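Local structure of periplasmic His/Glu/Gln/Arg/opine family-binding protein (Silicibacter pomeroyi, 3I6V) at residues 6-11 with 45-50; 26-31 with 213-218; 86-91 with 180-185; 106-111 with 127-132. The protein binds lysine and probably delivers amino acids of the His/Glu/Gln/Arg/opine group to an ABC transporter. One frame throughout, in Å; residues are numbered along the deposited sequence. Where two conformers were deposited one is given.

Overall arrangement
The chain sets out along strand 7-11, and contact 1 closes its first loop when strand 46-50 returns parallel beside it. Inside that loop lies segment 26-31, which packs against residues 213-218 at the end of helix 207-216; contact 2 therefore crosses contact 1 and spans nearly the whole chain. Contact 3 (86-91 with 180-185), where the outgoing and returning chains meet beside the bound lysine, nests within contact 2. Contact 4 (106-111 with 127-132) is nested deeper still and closes a short beta-alpha-beta loop. Contacts 1, 2 and 3 touch one another in one lobe, whereas contact 4 lies across the chain's centre in the other, about 32 Å from contact 1 between centres.

Contact 1 (6-11 with 45-50); sequences TVRMGT and TCEWVK
T45 meets the start of strand 7-11 through its carbonyl, which receives V7 N at 2.9 Å, while its OG1 lies 3.7 Å from OG1 of T6. The CB methylene of C46 packs against M9 CG at 3.8 Å. E47 is bonded through both backbone polar groups: its N donates to V7 O, and its O accepts M9 N at 2.8 Å. Its side chain runs alongside R8 in the same direction, with OE2 3.7 Å from the aliphatic CG of R8; the guanidinium group itself turns to D66 in a salt bridge. This is the parallel pairing of two strands in the sheet of one lobe of the periplasmic binding protein fold, with 7-11 between 46-50 and 67-68. W48 then lays one indole face over M9 CB, a CH-pi contact of 3.7 Å to the six-membered ring centroid and 15° from its normal. M9 CG stands anti to its own carbonyl carbon (chi1 -55°), which directs it to C46. W48 NE1 is bonded to D36 of helix 30-42. V49 sends its N to M9 O and takes T11 N at its O, 2.9 Å away, while K50 CA makes a C-H...O contact with T11 O.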
loop_
_atom_site.group_PDB
_atom_site.type_symbol
_atom_site.label_atom_id
_atom_site.label_comp_id
_atom_site.label_asym_id
_atom_site.label_seq_id
_atom_site.Cartn_x
_atom_site.Cartn_y
_atom_site.Cartn_z
ATOM N N THR A 6 3.391 24.760 0.353
ATOM C CA THR A 6 3.885 23.518 -0.297
ATOM C C THR A 6 3.621 22.357 0.635
ATOM O O THR A 6 4.037 22.376 1.807
ATOM C CB THR A 6 5.406 23.568 -0.575
ATOM O OG1 THR A 6 5.721 24.796 -1.232
ATOM C CG2 THR A 6 5.853 22.420 -1.479
ATOM N N VAL A 7 2.954 21.334 0.120
ATOM C CA VAL A 7 2.696 20.138 0.913
ATOM C C VAL A 7 3.729 19.067 0.567
ATOM O O VAL A 7 3.932 18.726 -0.598
ATOM C CB VAL A 7 1.247 19.604 0.745
ATOM C CG1 VAL A 7 0.955 19.245 -0.695
ATOM C CG2 VAL A 7 1.000 18.399 1.663
ATOM N N ARG A 8 4.392 18.550 1.586
ATOM C CA ARG A 8 5.351 17.482 1.385
ATOM C C ARG A 8 4.600 16.126 1.433
ATOM O O ARG A 8 4.033 15.752 2.476
ATOM C CB ARG A 8 6.448 17.605 2.432
ATOM C CG ARG A 8 7.425 18.821 2.161
ATOM C CD ARG A 8 8.288 19.056 3.399
ATOM N NE ARG A 8 7.358 19.205 4.528
ATOM C CZ ARG A 8 7.672 19.104 5.817
ATOM N NH1 ARG A 8 6.712 19.227 6.729
ATOM N NH2 ARG A 8 8.932 18.882 6.195
ATOM N N MET A 9 4.520 15.464 0.283
ATOM C CA MET A 9 3.821 14.187 0.141
ATOM C C MET A 9 4.807 13.055 0.414
ATOM O O MET A 9 5.774 12.888 -0.343
ATOM C CB MET A 9 3.205 14.065 -1.269
ATOM C CG MET A 9 2.281 15.260 -1.625
ATOM S SD MET A 9 0.587 15.231 -0.936
ATOM C CE MET A 9 -0.104 13.977 -1.930
ATOM N N GLY A 10 4.593 12.312 1.500
ATOM C CA GLY A 10 5.470 11.203 1.876
ATOM C C GLY A 10 4.996 9.861 1.308
ATOM O O GLY A 10 3.814 9.505 1.420
ATOM N N THR A 11 5.927 9.104 0.717
ATOM C CA THR A 11 5.646 7.790 0.193
ATOM C C THR A 11 6.839 6.867 0.421
ATOM O O THR A 11 7.958 7.340 0.767
ATOM C CB THR A 11 5.190 7.830 -1.294
ATOM O OG1 THR A 11 4.580 6.576 -1.635
ATOM C CG2 THR A 11 6.353 8.138 -2.276
ATOM N N THR A 45 0.605 23.153 -4.021
ATOM C CA THR A 45 1.765 22.698 -4.783
ATOM C C THR A 45 2.445 21.622 -3.940
ATOM O O THR A 45 2.503 21.711 -2.703
ATOM C CB THR A 45 2.737 23.849 -5.068
ATOM O OG1 THR A 45 3.112 24.427 -3.816
ATOM C CG2 THR A 45 2.066 24.925 -5.918
ATOM N N CYS A 46 2.935 20.582 -4.584
ATOM C CA CYS A 46 3.536 19.542 -3.799
ATOM C C CYS A 46 4.965 19.195 -4.151
ATOM O O CYS A 46 5.450 19.481 -5.243
ATOM C CB CYS A 46 2.664 18.301 -3.790
ATOM S SG CYS A 46 2.566 17.433 -5.330
ATOM N N GLU A 47 5.612 18.572 -3.183
ATOM C CA GLU A 47 6.954 18.096 -3.306
ATOM C C GLU A 47 6.920 16.666 -2.734
ATOM O O GLU A 47 6.274 16.403 -1.711
ATOM C CB GLU A 47 7.848 19.045 -2.508
ATOM C CG GLU A 47 9.027 18.437 -1.811
ATOM C CD GLU A 47 9.722 19.430 -0.876
ATOM O OE1 GLU A 47 9.502 20.650 -1.045
ATOM O OE2 GLU A 47 10.472 18.984 0.043
ATOM N N TRP A 48 7.565 15.741 -3.413
ATOM C CA TRP A 48 7.533 14.336 -3.018
ATOM C C TRP A 48 8.702 13.963 -2.133
ATOM O O TRP A 48 9.841 14.367 -2.403
ATOM C CB TRP A 48 7.470 13.457 -4.252
ATOM C CG TRP A 48 6.151 13.540 -4.872
ATOM C CD1 TRP A 48 5.746 14.414 -5.853
ATOM C CD2 TRP A 48 5.014 12.759 -4.528
ATOM N NE1 TRP A 48 4.416 14.197 -6.157
ATOM C CE2 TRP A 48 3.941 13.190 -5.351
ATOM C CE3 TRP A 48 4.794 11.737 -3.607
ATOM C CZ2 TRP A 48 2.670 12.614 -5.291
ATOM C CZ3 TRP A 48 3.530 11.154 -3.556
ATOM C CH2 TRP A 48 2.483 11.603 -4.387
ATOM N N VAL A 49 8.424 13.207 -1.069
ATOM C CA VAL A 49 9.459 12.783 -0.109
ATOM C C VAL A 49 9.389 11.267 0.033
ATOM O O VAL A 49 8.292 10.704 0.187
ATOM C CB VAL A 49 9.332 13.477 1.281
ATOM C CG1 VAL A 49 10.512 13.088 2.230
ATOM C CG2 VAL A 49 9.294 15.003 1.113
ATOM N N LYS A 50 10.549 10.607 -0.064
ATOM C CA LYS A 50 10.635 9.160 0.055
ATOM C C LYS A 50 10.969 8.837 1.485
ATOM O O LYS A 50 11.842 9.456 2.055
ATOM C CB LYS A 50 11.728 8.610 -0.881
ATOM C CG LYS A 50 12.032 7.124 -0.712
ATOM C CD LYS A 50 13.235 6.738 -1.609
ATOM C CE LYS A 50 13.916 5.448 -1.112
ATOM N NZ LYS A 50 13.375 4.264 -1.804
#

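Contact 2 (26-31 with 213-218); sequences EVDGFE and KKWFGE
The indole of W215 lies largely against backbone: F30 N sits over one ring face, and F30 CA stands 3.7 Å from the centroid of the five-membered ring, only 5° off its normal. G29 CA extends the same covering over the six-membered ring as a second CH-pi contact, at 4.0 Å from the centroid. The covered backbone is the beginning of helix 30-42, with G29 in the N-cap position, and the tryptophan belongs to the last turn of helix 207-216. An aromatic cluster of F30, W215 and F216 joins this C-terminal helix to the N-terminal lobe of the binding-protein fold. Within the cluster the F30 ring presents its edge to the W215 face in an offset edge-to-face pair, the planes 75° apart. F30 CG is anti to the backbone N (chi1 173°), which carries the ring past the indole and sets CD1 3.6 Å from W215 CD1. F216 completes the cluster by turning its own edge to the face of F30. I89 packs against both phenyl rings, and F216 also meets the ring of Y18. W215 NE1 donates to E33, which also takes a salt bridge from K214. At the glycine corner D28 OD1 accepts G29 N at 2.7 Å, approached on its anti side, and the same oxygen stands 4.0 Å from W215 CH2.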
loop_
_atom_site.group_PDB
_atom_site.type_symbol
_atom_site.label_atom_id
_atom_site.label_comp_id
_atom_site.label_asym_id
_atom_site.label_seq_id
_atom_site.Cartn_x
_atom_site.Cartn_y
_atom_site.Cartn_z
ATOM N N GLU A 26 12.768 9.656 -9.737
ATOM C CA GLU A 26 11.515 10.338 -9.392
ATOM C C GLU A 26 10.459 9.348 -8.853
ATOM O O GLU A 26 10.340 8.212 -9.338
ATOM C CB GLU A 26 10.929 11.085 -10.608
ATOM C CG GLU A 26 11.882 12.140 -11.272
ATOM C CD GLU A 26 12.439 13.223 -10.299
ATOM O OE1 GLU A 26 11.690 13.696 -9.414
ATOM O OE2 GLU A 26 13.635 13.618 -10.420
ATOM N N VAL A 27 9.659 9.810 -7.881
ATOM C CA VAL A 27 8.512 9.040 -7.416
ATOM C C VAL A 27 7.549 8.828 -8.588
ATOM O O VAL A 27 7.254 9.761 -9.320
ATOM C CB VAL A 27 7.794 9.839 -6.250
ATOM C CG1 VAL A 27 6.440 9.251 -5.953
ATOM C CG2 VAL A 27 8.645 9.801 -5.020
ATOM N N ASP A 28 7.033 7.612 -8.732
ATOM C CA ASP A 28 6.203 7.246 -9.843
ATOM C C ASP A 28 5.149 6.272 -9.314
ATOM O O ASP A 28 5.188 5.880 -8.155
ATOM C CB ASP A 28 7.094 6.528 -10.893
ATOM C CG ASP A 28 6.560 6.643 -12.317
ATOM O OD1 ASP A 28 5.315 6.725 -12.509
ATOM O OD2 ASP A 28 7.407 6.596 -13.270
ATOM N N GLY A 29 4.210 5.875 -10.156
ATOM C CA GLY A 29 3.187 4.928 -9.732
ATOM C C GLY A 29 1.804 5.548 -9.659
ATOM O O GLY A 29 1.611 6.724 -9.929
ATOM N N PHE A 30 0.830 4.724 -9.307
ATOM C CA PHE A 30 -0.555 5.164 -9.131
ATOM C C PHE A 30 -0.661 6.410 -8.253
ATOM O O PHE A 30 -1.339 7.388 -8.593
ATOM C CB PHE A 30 -1.390 4.018 -8.529
ATOM C CG PHE A 30 -2.782 4.430 -8.154
ATOM C CD1 PHE A 30 -3.746 4.643 -9.145
ATOM C CD2 PHE A 30 -3.127 4.614 -6.816
ATOM C CE1 PHE A 30 -5.046 5.022 -8.807
ATOM C CE2 PHE A 30 -4.429 5.001 -6.451
ATOM C CZ PHE A 30 -5.387 5.210 -7.435
ATOM N N GLU A 31 0.031 6.354 -7.132
ATOM C CA GLU A 31 -0.025 7.385 -6.128
ATOM C C GLU A 31 0.682 8.664 -6.502
ATOM O O GLU A 31 0.330 9.724 -5.986
ATOM C CB GLU A 31 0.473 6.834 -4.775
ATOM C CG GLU A 31 -0.565 5.823 -4.257
ATOM C CD GLU A 31 -0.123 5.042 -3.035
ATOM O OE1 GLU A 31 1.092 4.759 -2.895
ATOM O OE2 GLU A 31 -1.018 4.704 -2.215
ATOM N N LYS A 213 -8.349 1.742 -12.819
ATOM C CA LYS A 213 -8.306 0.737 -13.896
ATOM C C LYS A 213 -6.994 0.865 -14.690
ATOM O O LYS A 213 -6.356 -0.135 -14.974
ATOM C CB LYS A 213 -9.552 0.831 -14.808
ATOM C CG LYS A 213 -10.833 0.297 -14.164
ATOM C CD LYS A 213 -12.086 0.684 -14.954
ATOM C CE LYS A 213 -13.357 0.209 -14.237
ATOM N NZ LYS A 213 -14.463 1.261 -14.331
ATOM N N LYS A 214 -6.576 2.093 -15.003
ATOM C CA LYS A 214 -5.287 2.326 -15.688
ATOM C C LYS A 214 -4.139 1.559 -14.981
ATOM O O LYS A 214 -3.381 0.796 -15.624
ATOM C CB LYS A 214 -4.988 3.833 -15.774
ATOM C CG LYS A 214 -3.670 4.162 -16.464
ATOM C CD LYS A 214 -3.346 5.659 -16.341
ATOM C CE LYS A 214 -1.916 5.954 -16.829
ATOM N NZ LYS A 214 -1.596 7.398 -16.637
ATOM N N TRP A 215 -4.029 1.731 -13.658
ATOM C CA TRP A 215 -2.912 1.136 -12.917
ATOM C C TRP A 215 -3.129 -0.296 -12.399
ATOM O O TRP A 215 -2.178 -1.046 -12.286
ATOM C CB TRP A 215 -2.483 2.057 -11.778
ATOM C CG TRP A 215 -1.816 3.301 -12.249
ATOM C CD1 TRP A 215 -2.412 4.498 -12.539
ATOM C CD2 TRP A 215 -0.419 3.481 -12.488
ATOM N NE1 TRP A 215 -1.469 5.416 -12.928
ATOM C CE2 TRP A 215 -0.238 4.815 -12.918
ATOM C CE3 TRP A 215 0.708 2.640 -12.380
ATOM C CZ2 TRP A 215 1.028 5.335 -13.238
ATOM C CZ3 TRP A 215 1.956 3.152 -12.710
ATOM C CH2 TRP A 215 2.106 4.486 -13.134
ATOM N N PHE A 216 -4.372 -0.664 -12.083
ATOM C CA PHE A 216 -4.658 -1.950 -11.445
ATOM C C PHE A 216 -5.394 -2.947 -12.349
ATOM O O PHE A 216 -5.562 -4.111 -11.977
ATOM C CB PHE A 216 -5.397 -1.753 -10.093
ATOM C CG PHE A 216 -4.576 -1.017 -9.072
ATOM C CD1 PHE A 216 -4.765 0.344 -8.876
ATOM C CD2 PHE A 216 -3.589 -1.680 -8.340
ATOM C CE1 PHE A 216 -3.989 1.071 -7.943
ATOM C CE2 PHE A 216 -2.786 -0.975 -7.412
ATOM C CZ PHE A 216 -2.980 0.404 -7.215
ATOM N N GLY A 217 -5.811 -2.497 -13.535
ATOM C CA GLY A 217 -6.420 -3.401 -14.522
ATOM C C GLY A 217 -7.914 -3.199 -14.676
ATOM O O GLY A 217 -8.576 -2.685 -13.765
ATOM N N GLU A 218 -8.460 -3.638 -15.811
ATOM C CA GLU A 218 -9.892 -3.470 -16.117
ATOM C C GLU A 218 -10.838 -4.102 -15.086
ATOM O O GLU A 218 -11.973 -3.653 -14.911
ATOM C CB GLU A 218 -10.225 -3.998 -17.528
ATOM C CG GLU A 218 -9.729 -3.090 -18.660
ATOM C CD GLU A 218 -10.132 -1.630 -18.461
ATOM O OE1 GLU A 218 -11.350 -1.355 -18.314
ATOM O OE2 GLU A 218 -9.231 -0.755 -18.446
#

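Contact 3 (86-91 with 180-185); sequences QNYIPP and VGMGLR
Q86 brings its carbonyl O to 3.9 Å from G181 CA, while its side-chain amide is bonded to K203 and T200. At N87 the chain comes very near the returning strand: CA makes a C-H...O contact with V180 O at 3.0 Å, and CB lies close to that same oxygen. The amide leads elsewhere, with OD1 bonded to Y223. V180 O has its firm bond one residue further on, where Y88 N donates at 2.7 Å and the donor stands nearly in line with the C=O. The same carbonyl oxygen also lies above one face of the Y88 ring, toward its rim. Here the chain runs antiparallel to strand 180-184, which returns from the other lobe, beside the lysine-binding cleft of this periplasmic binding protein; the side chain of V180 is about 5 Å from the bound lysine. With CG between the backbone N and carbonyl carbon (chi1 57°), the Y88 ring reaches along the strand to M182. There its CE1 stands 3.7 Å from M182 CG, and V180 CG1 packs against CZ. The phenol oxygen receives a water hydrogen at 2.8 Å, and that water donates a second one to G181 O, tying the ring's end to the strand. Y88 OH is also hydrogen-bonded to E31. I89 O accepts only a weak, bent bond from V180 N at 3.4 Å. A second water takes a hydrogen bond from V180 N and gives one to P90 O at 2.7 Å.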
loop_
_atom_site.group_PDB
_atom_site.type_symbol
_atom_site.label_atom_id
_atom_site.label_comp_id
_atom_site.label_asym_id
_atom_site.label_seq_id
_atom_site.Cartn_x
_atom_site.Cartn_y
_atom_site.Cartn_z
ATOM N N GLN A 86 -10.868 9.660 3.659
ATOM C CA GLN A 86 -11.620 8.543 3.134
ATOM C C GLN A 86 -10.697 7.672 2.261
ATOM O O GLN A 86 -9.635 8.136 1.824
ATOM C CB GLN A 86 -12.764 9.079 2.249
ATOM C CG GLN A 86 -12.231 9.826 1.002
ATOM C CD GLN A 86 -13.358 10.505 0.253
ATOM O OE1 GLN A 86 -14.232 9.850 -0.325
ATOM N NE2 GLN A 86 -13.358 11.811 0.294
ATOM N N ASN A 87 -11.105 6.437 1.978
ATOM C CA ASN A 87 -10.279 5.611 1.112
ATOM C C ASN A 87 -10.215 6.171 -0.353
ATOM O O ASN A 87 -11.104 6.922 -0.793
ATOM C CB ASN A 87 -10.611 4.106 1.198
ATOM C CG ASN A 87 -12.064 3.735 0.779
ATOM O OD1 ASN A 87 -12.680 4.321 -0.131
ATOM N ND2 ASN A 87 -12.579 2.703 1.423
ATOM N N TYR A 88 -9.117 5.874 -1.049
ATOM C CA TYR A 88 -9.021 6.250 -2.449
ATOM C C TYR A 88 -8.839 5.026 -3.350
ATOM O O TYR A 88 -8.873 5.143 -4.580
ATOM C CB TYR A 88 -7.993 7.335 -2.677
ATOM C CG TYR A 88 -6.603 6.984 -2.206
ATOM C CD1 TYR A 88 -6.088 7.519 -1.016
ATOM C CD2 TYR A 88 -5.800 6.112 -2.951
ATOM C CE1 TYR A 88 -4.783 7.192 -0.569
ATOM C CE2 TYR A 88 -4.506 5.774 -2.522
ATOM C CZ TYR A 88 -4.004 6.325 -1.357
ATOM O OH TYR A 88 -2.746 5.968 -0.934
ATOM N N ILE A 89 -8.672 3.864 -2.731
ATOM C CA ILE A 89 -8.911 2.591 -3.388
ATOM C C ILE A 89 -9.842 1.807 -2.452
ATOM O O ILE A 89 -9.656 1.855 -1.234
ATOM C CB ILE A 89 -7.603 1.791 -3.623
ATOM C CG1 ILE A 89 -6.510 2.679 -4.257
ATOM C CG2 ILE A 89 -7.869 0.485 -4.487
ATOM C CD1 ILE A 89 -5.157 1.948 -4.420
ATOM N N PRO A 90 -10.865 1.112 -3.016
ATOM C CA PRO A 90 -11.729 0.267 -2.208
ATOM C C PRO A 90 -10.931 -0.848 -1.530
ATOM O O PRO A 90 -9.829 -1.194 -2.012
ATOM C CB PRO A 90 -12.759 -0.314 -3.230
ATOM C CG PRO A 90 -12.787 0.762 -4.342
ATOM C CD PRO A 90 -11.318 1.194 -4.424
ATOM N N PRO A 91 -11.470 -1.402 -0.419
ATOM C CA PRO A 91 -10.764 -2.483 0.264
ATOM C C PRO A 91 -10.461 -3.583 -0.743
ATOM O O PRO A 91 -11.345 -3.956 -1.526
ATOM C CB PRO A 91 -11.782 -2.972 1.314
ATOM C CG PRO A 91 -12.736 -1.806 1.519
ATOM C CD PRO A 91 -12.785 -1.094 0.197
ATOM N N VAL A 180 -7.287 1.717 1.172
ATOM C CA VAL A 180 -6.123 2.582 1.294
ATOM C C VAL A 180 -6.581 4.063 1.401
ATOM O O VAL A 180 -7.470 4.517 0.667
ATOM C CB VAL A 180 -5.169 2.341 0.087
ATOM C CG1 VAL A 180 -3.987 3.227 0.178
ATOM C CG2 VAL A 180 -4.677 0.874 0.106
ATOM N N GLY A 181 -5.979 4.811 2.316
ATOM C CA GLY A 181 -6.316 6.227 2.488
ATOM C C GLY A 181 -5.056 6.983 2.788
ATOM O O GLY A 181 -4.016 6.368 3.076
ATOM N N MET A 182 -5.118 8.307 2.700
ATOM C CA MET A 182 -3.939 9.134 3.022
ATOM C C MET A 182 -3.919 9.365 4.500
ATOM O O MET A 182 -4.986 9.628 5.120
ATOM C CB MET A 182 -3.996 10.532 2.340
ATOM C CG MET A 182 -3.969 10.533 0.796
ATOM S SD MET A 182 -4.168 12.182 -0.024
ATOM C CE MET A 182 -3.020 13.059 1.032
ATOM N N GLY A 183 -2.722 9.333 5.062
ATOM C CA GLY A 183 -2.530 9.599 6.476
ATOM C C GLY A 183 -1.996 11.011 6.664
ATOM O O GLY A 183 -1.197 11.493 5.864
ATOM N N LEU A 184 -2.466 11.696 7.701
ATOM C CA LEU A 184 -1.967 13.023 8.066
ATOM C C LEU A 184 -1.883 13.146 9.572
ATOM O O LEU A 184 -2.511 12.359 10.289
ATOM C CB LEU A 184 -2.915 14.127 7.581
ATOM C CG LEU A 184 -3.036 14.254 6.057
ATOM C CD1 LEU A 184 -4.260 13.464 5.596
ATOM C CD2 LEU A 184 -3.180 15.730 5.712
ATOM N N ARG A 185 -1.182 14.174 10.053
ATOM C CA ARG A 185 -1.104 14.385 11.498
ATOM C C ARG A 185 -2.505 14.714 12.008
ATOM O O ARG A 185 -3.316 15.312 11.279
ATOM C CB ARG A 185 -0.152 15.535 11.880
ATOM C CG ARG A 185 1.381 15.212 11.728
ATOM C CD ARG A 185 2.230 16.489 12.075
ATOM N NE ARG A 185 2.072 17.528 11.031
ATOM C CZ ARG A 185 2.700 17.497 9.850
ATOM N NH1 ARG A 185 3.539 16.493 9.559
ATOM N NH2 ARG A 185 2.485 18.458 8.955
HETATM O O HOH W 1 -1.854 5.504 1.652
HETATM O O HOH W 2 -7.411 -0.593 -1.054
#

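Contact 4 (106-111 with 127-132); sequences SGIVAA and TLVEFA
G107 O accepts T127 N in the shortest bond of the contact, 2.7 Å, just before strand 108-112 begins. From there the backbone bonds alternate along a parallel ladder, the pairing of the two strands in a beta-alpha-beta unit whose crossover is helix 116-123. It belongs to the mixed sheet of the second lobe of the binding-protein fold, where 108-112 has strand 148-152 on its other edge. T127 O takes V109 N at 2.8 Å in an almost straight bond (173° at the hydrogen). V109 O then accepts V129 N, and V129 O accepts A111 N, both at 3.0 Å. Side chains divide between the two faces of the pair. On the face of I108 and A110, V129 sets CG1 between its backbone N and carbonyl carbon (chi1 56°), and this branch meets I108 CG2 at 3.7 Å. The CB of A110 lies close to V129 CG1 as well, and is nearer still to the ring of F131, which also packs on helix 134-142 at E136, T137 and A140. On the other face V109 and L128 both touch I121 of the crossover helix, and L128 reaches with CD1 to A111 CB at 3.9 Å. The bound lysine lies about 9 Å from the side chain of A111. At this end of the ladder A111 O takes two partners from the neighbouring strand: F131 N at 3.1 Å as a hydrogen bond, and E130 CA at 3.2 Å as a C-H...O contact.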
loop_
_atom_site.group_PDB
_atom_site.type_symbol
_atom_site.label_atom_id
_atom_site.label_comp_id
_atom_site.label_asym_id
_atom_site.label_seq_id
_atom_site.Cartn_x
_atom_site.Cartn_y
_atom_site.Cartn_z
ATOM N N SER A 106 0.904 -22.854 7.242
ATOM C CA SER A 106 1.029 -22.765 8.684
ATOM C C SER A 106 2.501 -22.849 9.070
ATOM O O SER A 106 2.845 -22.900 10.233
ATOM C CB SER A 106 0.187 -23.842 9.381
ATOM O OG SER A 106 -1.200 -23.584 9.217
ATOM N N GLY A 107 3.380 -22.849 8.067
ATOM C CA GLY A 107 4.828 -22.848 8.338
ATOM C C GLY A 107 5.359 -21.443 8.560
ATOM O O GLY A 107 4.799 -20.654 9.369
ATOM N N ILE A 108 6.445 -21.123 7.859
ATOM C CA ILE A 108 7.094 -19.814 7.978
ATOM C C ILE A 108 6.505 -18.892 6.923
ATOM O O ILE A 108 6.643 -19.147 5.714
ATOM C CB ILE A 108 8.630 -19.914 7.831
ATOM C CG1 ILE A 108 9.218 -20.637 9.060
ATOM C CG2 ILE A 108 9.227 -18.532 7.695
ATOM C CD1 ILE A 108 10.577 -21.275 8.826
ATOM N N VAL A 109 5.827 -17.834 7.376
ATOM C CA VAL A 109 5.191 -16.922 6.434
ATOM C C VAL A 109 5.851 -15.547 6.536
ATOM O O VAL A 109 5.995 -14.995 7.620
ATOM C CB VAL A 109 3.632 -16.882 6.561
ATOM C CG1 VAL A 109 3.023 -15.961 5.503
ATOM C CG2 VAL A 109 3.028 -18.277 6.361
ATOM N N ALA A 110 6.344 -15.067 5.397
ATOM C CA ALA A 110 6.963 -13.753 5.305
ATOM C C ALA A 110 5.870 -12.674 5.179
ATOM O O ALA A 110 4.875 -12.860 4.491
ATOM C CB ALA A 110 7.893 -13.677 4.077
ATOM N N ALA A 111 6.083 -11.549 5.848
ATOM C CA ALA A 111 5.201 -10.381 5.665
ATOM C C ALA A 111 6.038 -9.152 5.922
ATOM O O ALA A 111 6.996 -9.176 6.719
ATOM C CB ALA A 111 4.002 -10.414 6.644
ATOM N N THR A 127 4.211 -19.222 11.637
ATOM C CA THR A 127 5.352 -18.516 12.200
ATOM C C THR A 127 5.634 -17.279 11.324
ATOM O O THR A 127 5.847 -17.402 10.117
ATOM C CB THR A 127 6.577 -19.444 12.279
ATOM O OG1 THR A 127 6.310 -20.451 13.254
ATOM C CG2 THR A 127 7.848 -18.695 12.690
ATOM N N LEU A 128 5.595 -16.095 11.936
ATOM C CA LEU A 128 5.789 -14.842 11.201
ATOM C C LEU A 128 7.269 -14.488 11.098
ATOM O O LEU A 128 7.947 -14.431 12.096
ATOM C CB LEU A 128 5.067 -13.697 11.923
ATOM C CG LEU A 128 5.361 -12.263 11.444
ATOM C CD1 LEU A 128 4.966 -12.040 10.019
ATOM C CD2 LEU A 128 4.703 -11.206 12.370
ATOM N N VAL A 129 7.752 -14.208 9.898
ATOM C CA VAL A 129 9.006 -13.467 9.768
ATOM C C VAL A 129 8.762 -12.134 9.026
ATOM O O VAL A 129 8.181 -12.094 7.925
ATOM C CB VAL A 129 10.169 -14.340 9.139
ATOM C CG1 VAL A 129 9.758 -14.910 7.785
ATOM C CG2 VAL A 129 11.482 -13.541 9.029
ATOM N N GLU A 130 9.214 -11.050 9.646
ATOM C CA GLU A 130 9.002 -9.693 9.119
ATOM C C GLU A 130 10.197 -9.164 8.344
ATOM O O GLU A 130 11.316 -9.349 8.780
ATOM C CB GLU A 130 8.721 -8.753 10.282
ATOM C CG GLU A 130 7.371 -9.039 10.904
ATOM C CD GLU A 130 7.014 -8.075 12.024
ATOM O OE1 GLU A 130 6.297 -7.090 11.753
ATOM O OE2 GLU A 130 7.407 -8.320 13.183
ATOM N N PHE A 131 9.938 -8.487 7.224
ATOM C CA PHE A 131 10.965 -7.855 6.401
ATOM C C PHE A 131 10.633 -6.380 6.186
ATOM O O PHE A 131 9.458 -6.007 6.081
ATOM C CB PHE A 131 11.053 -8.562 5.026
ATOM C CG PHE A 131 11.487 -9.977 5.139
ATOM C CD1 PHE A 131 10.544 -11.004 5.310
ATOM C CD2 PHE A 131 12.847 -10.285 5.198
ATOM C CE1 PHE A 131 10.941 -12.319 5.474
ATOM C CE2 PHE A 131 13.260 -11.615 5.366
ATOM C CZ PHE A 131 12.300 -12.630 5.506
ATOM N N ALA A 132 11.677 -5.560 6.092
ATOM C CA ALA A 132 11.542 -4.100 5.969
ATOM C C ALA A 132 10.857 -3.670 4.682
ATOM O O ALA A 132 10.132 -2.664 4.674
ATOM C CB ALA A 132 12.947 -3.418 6.106
#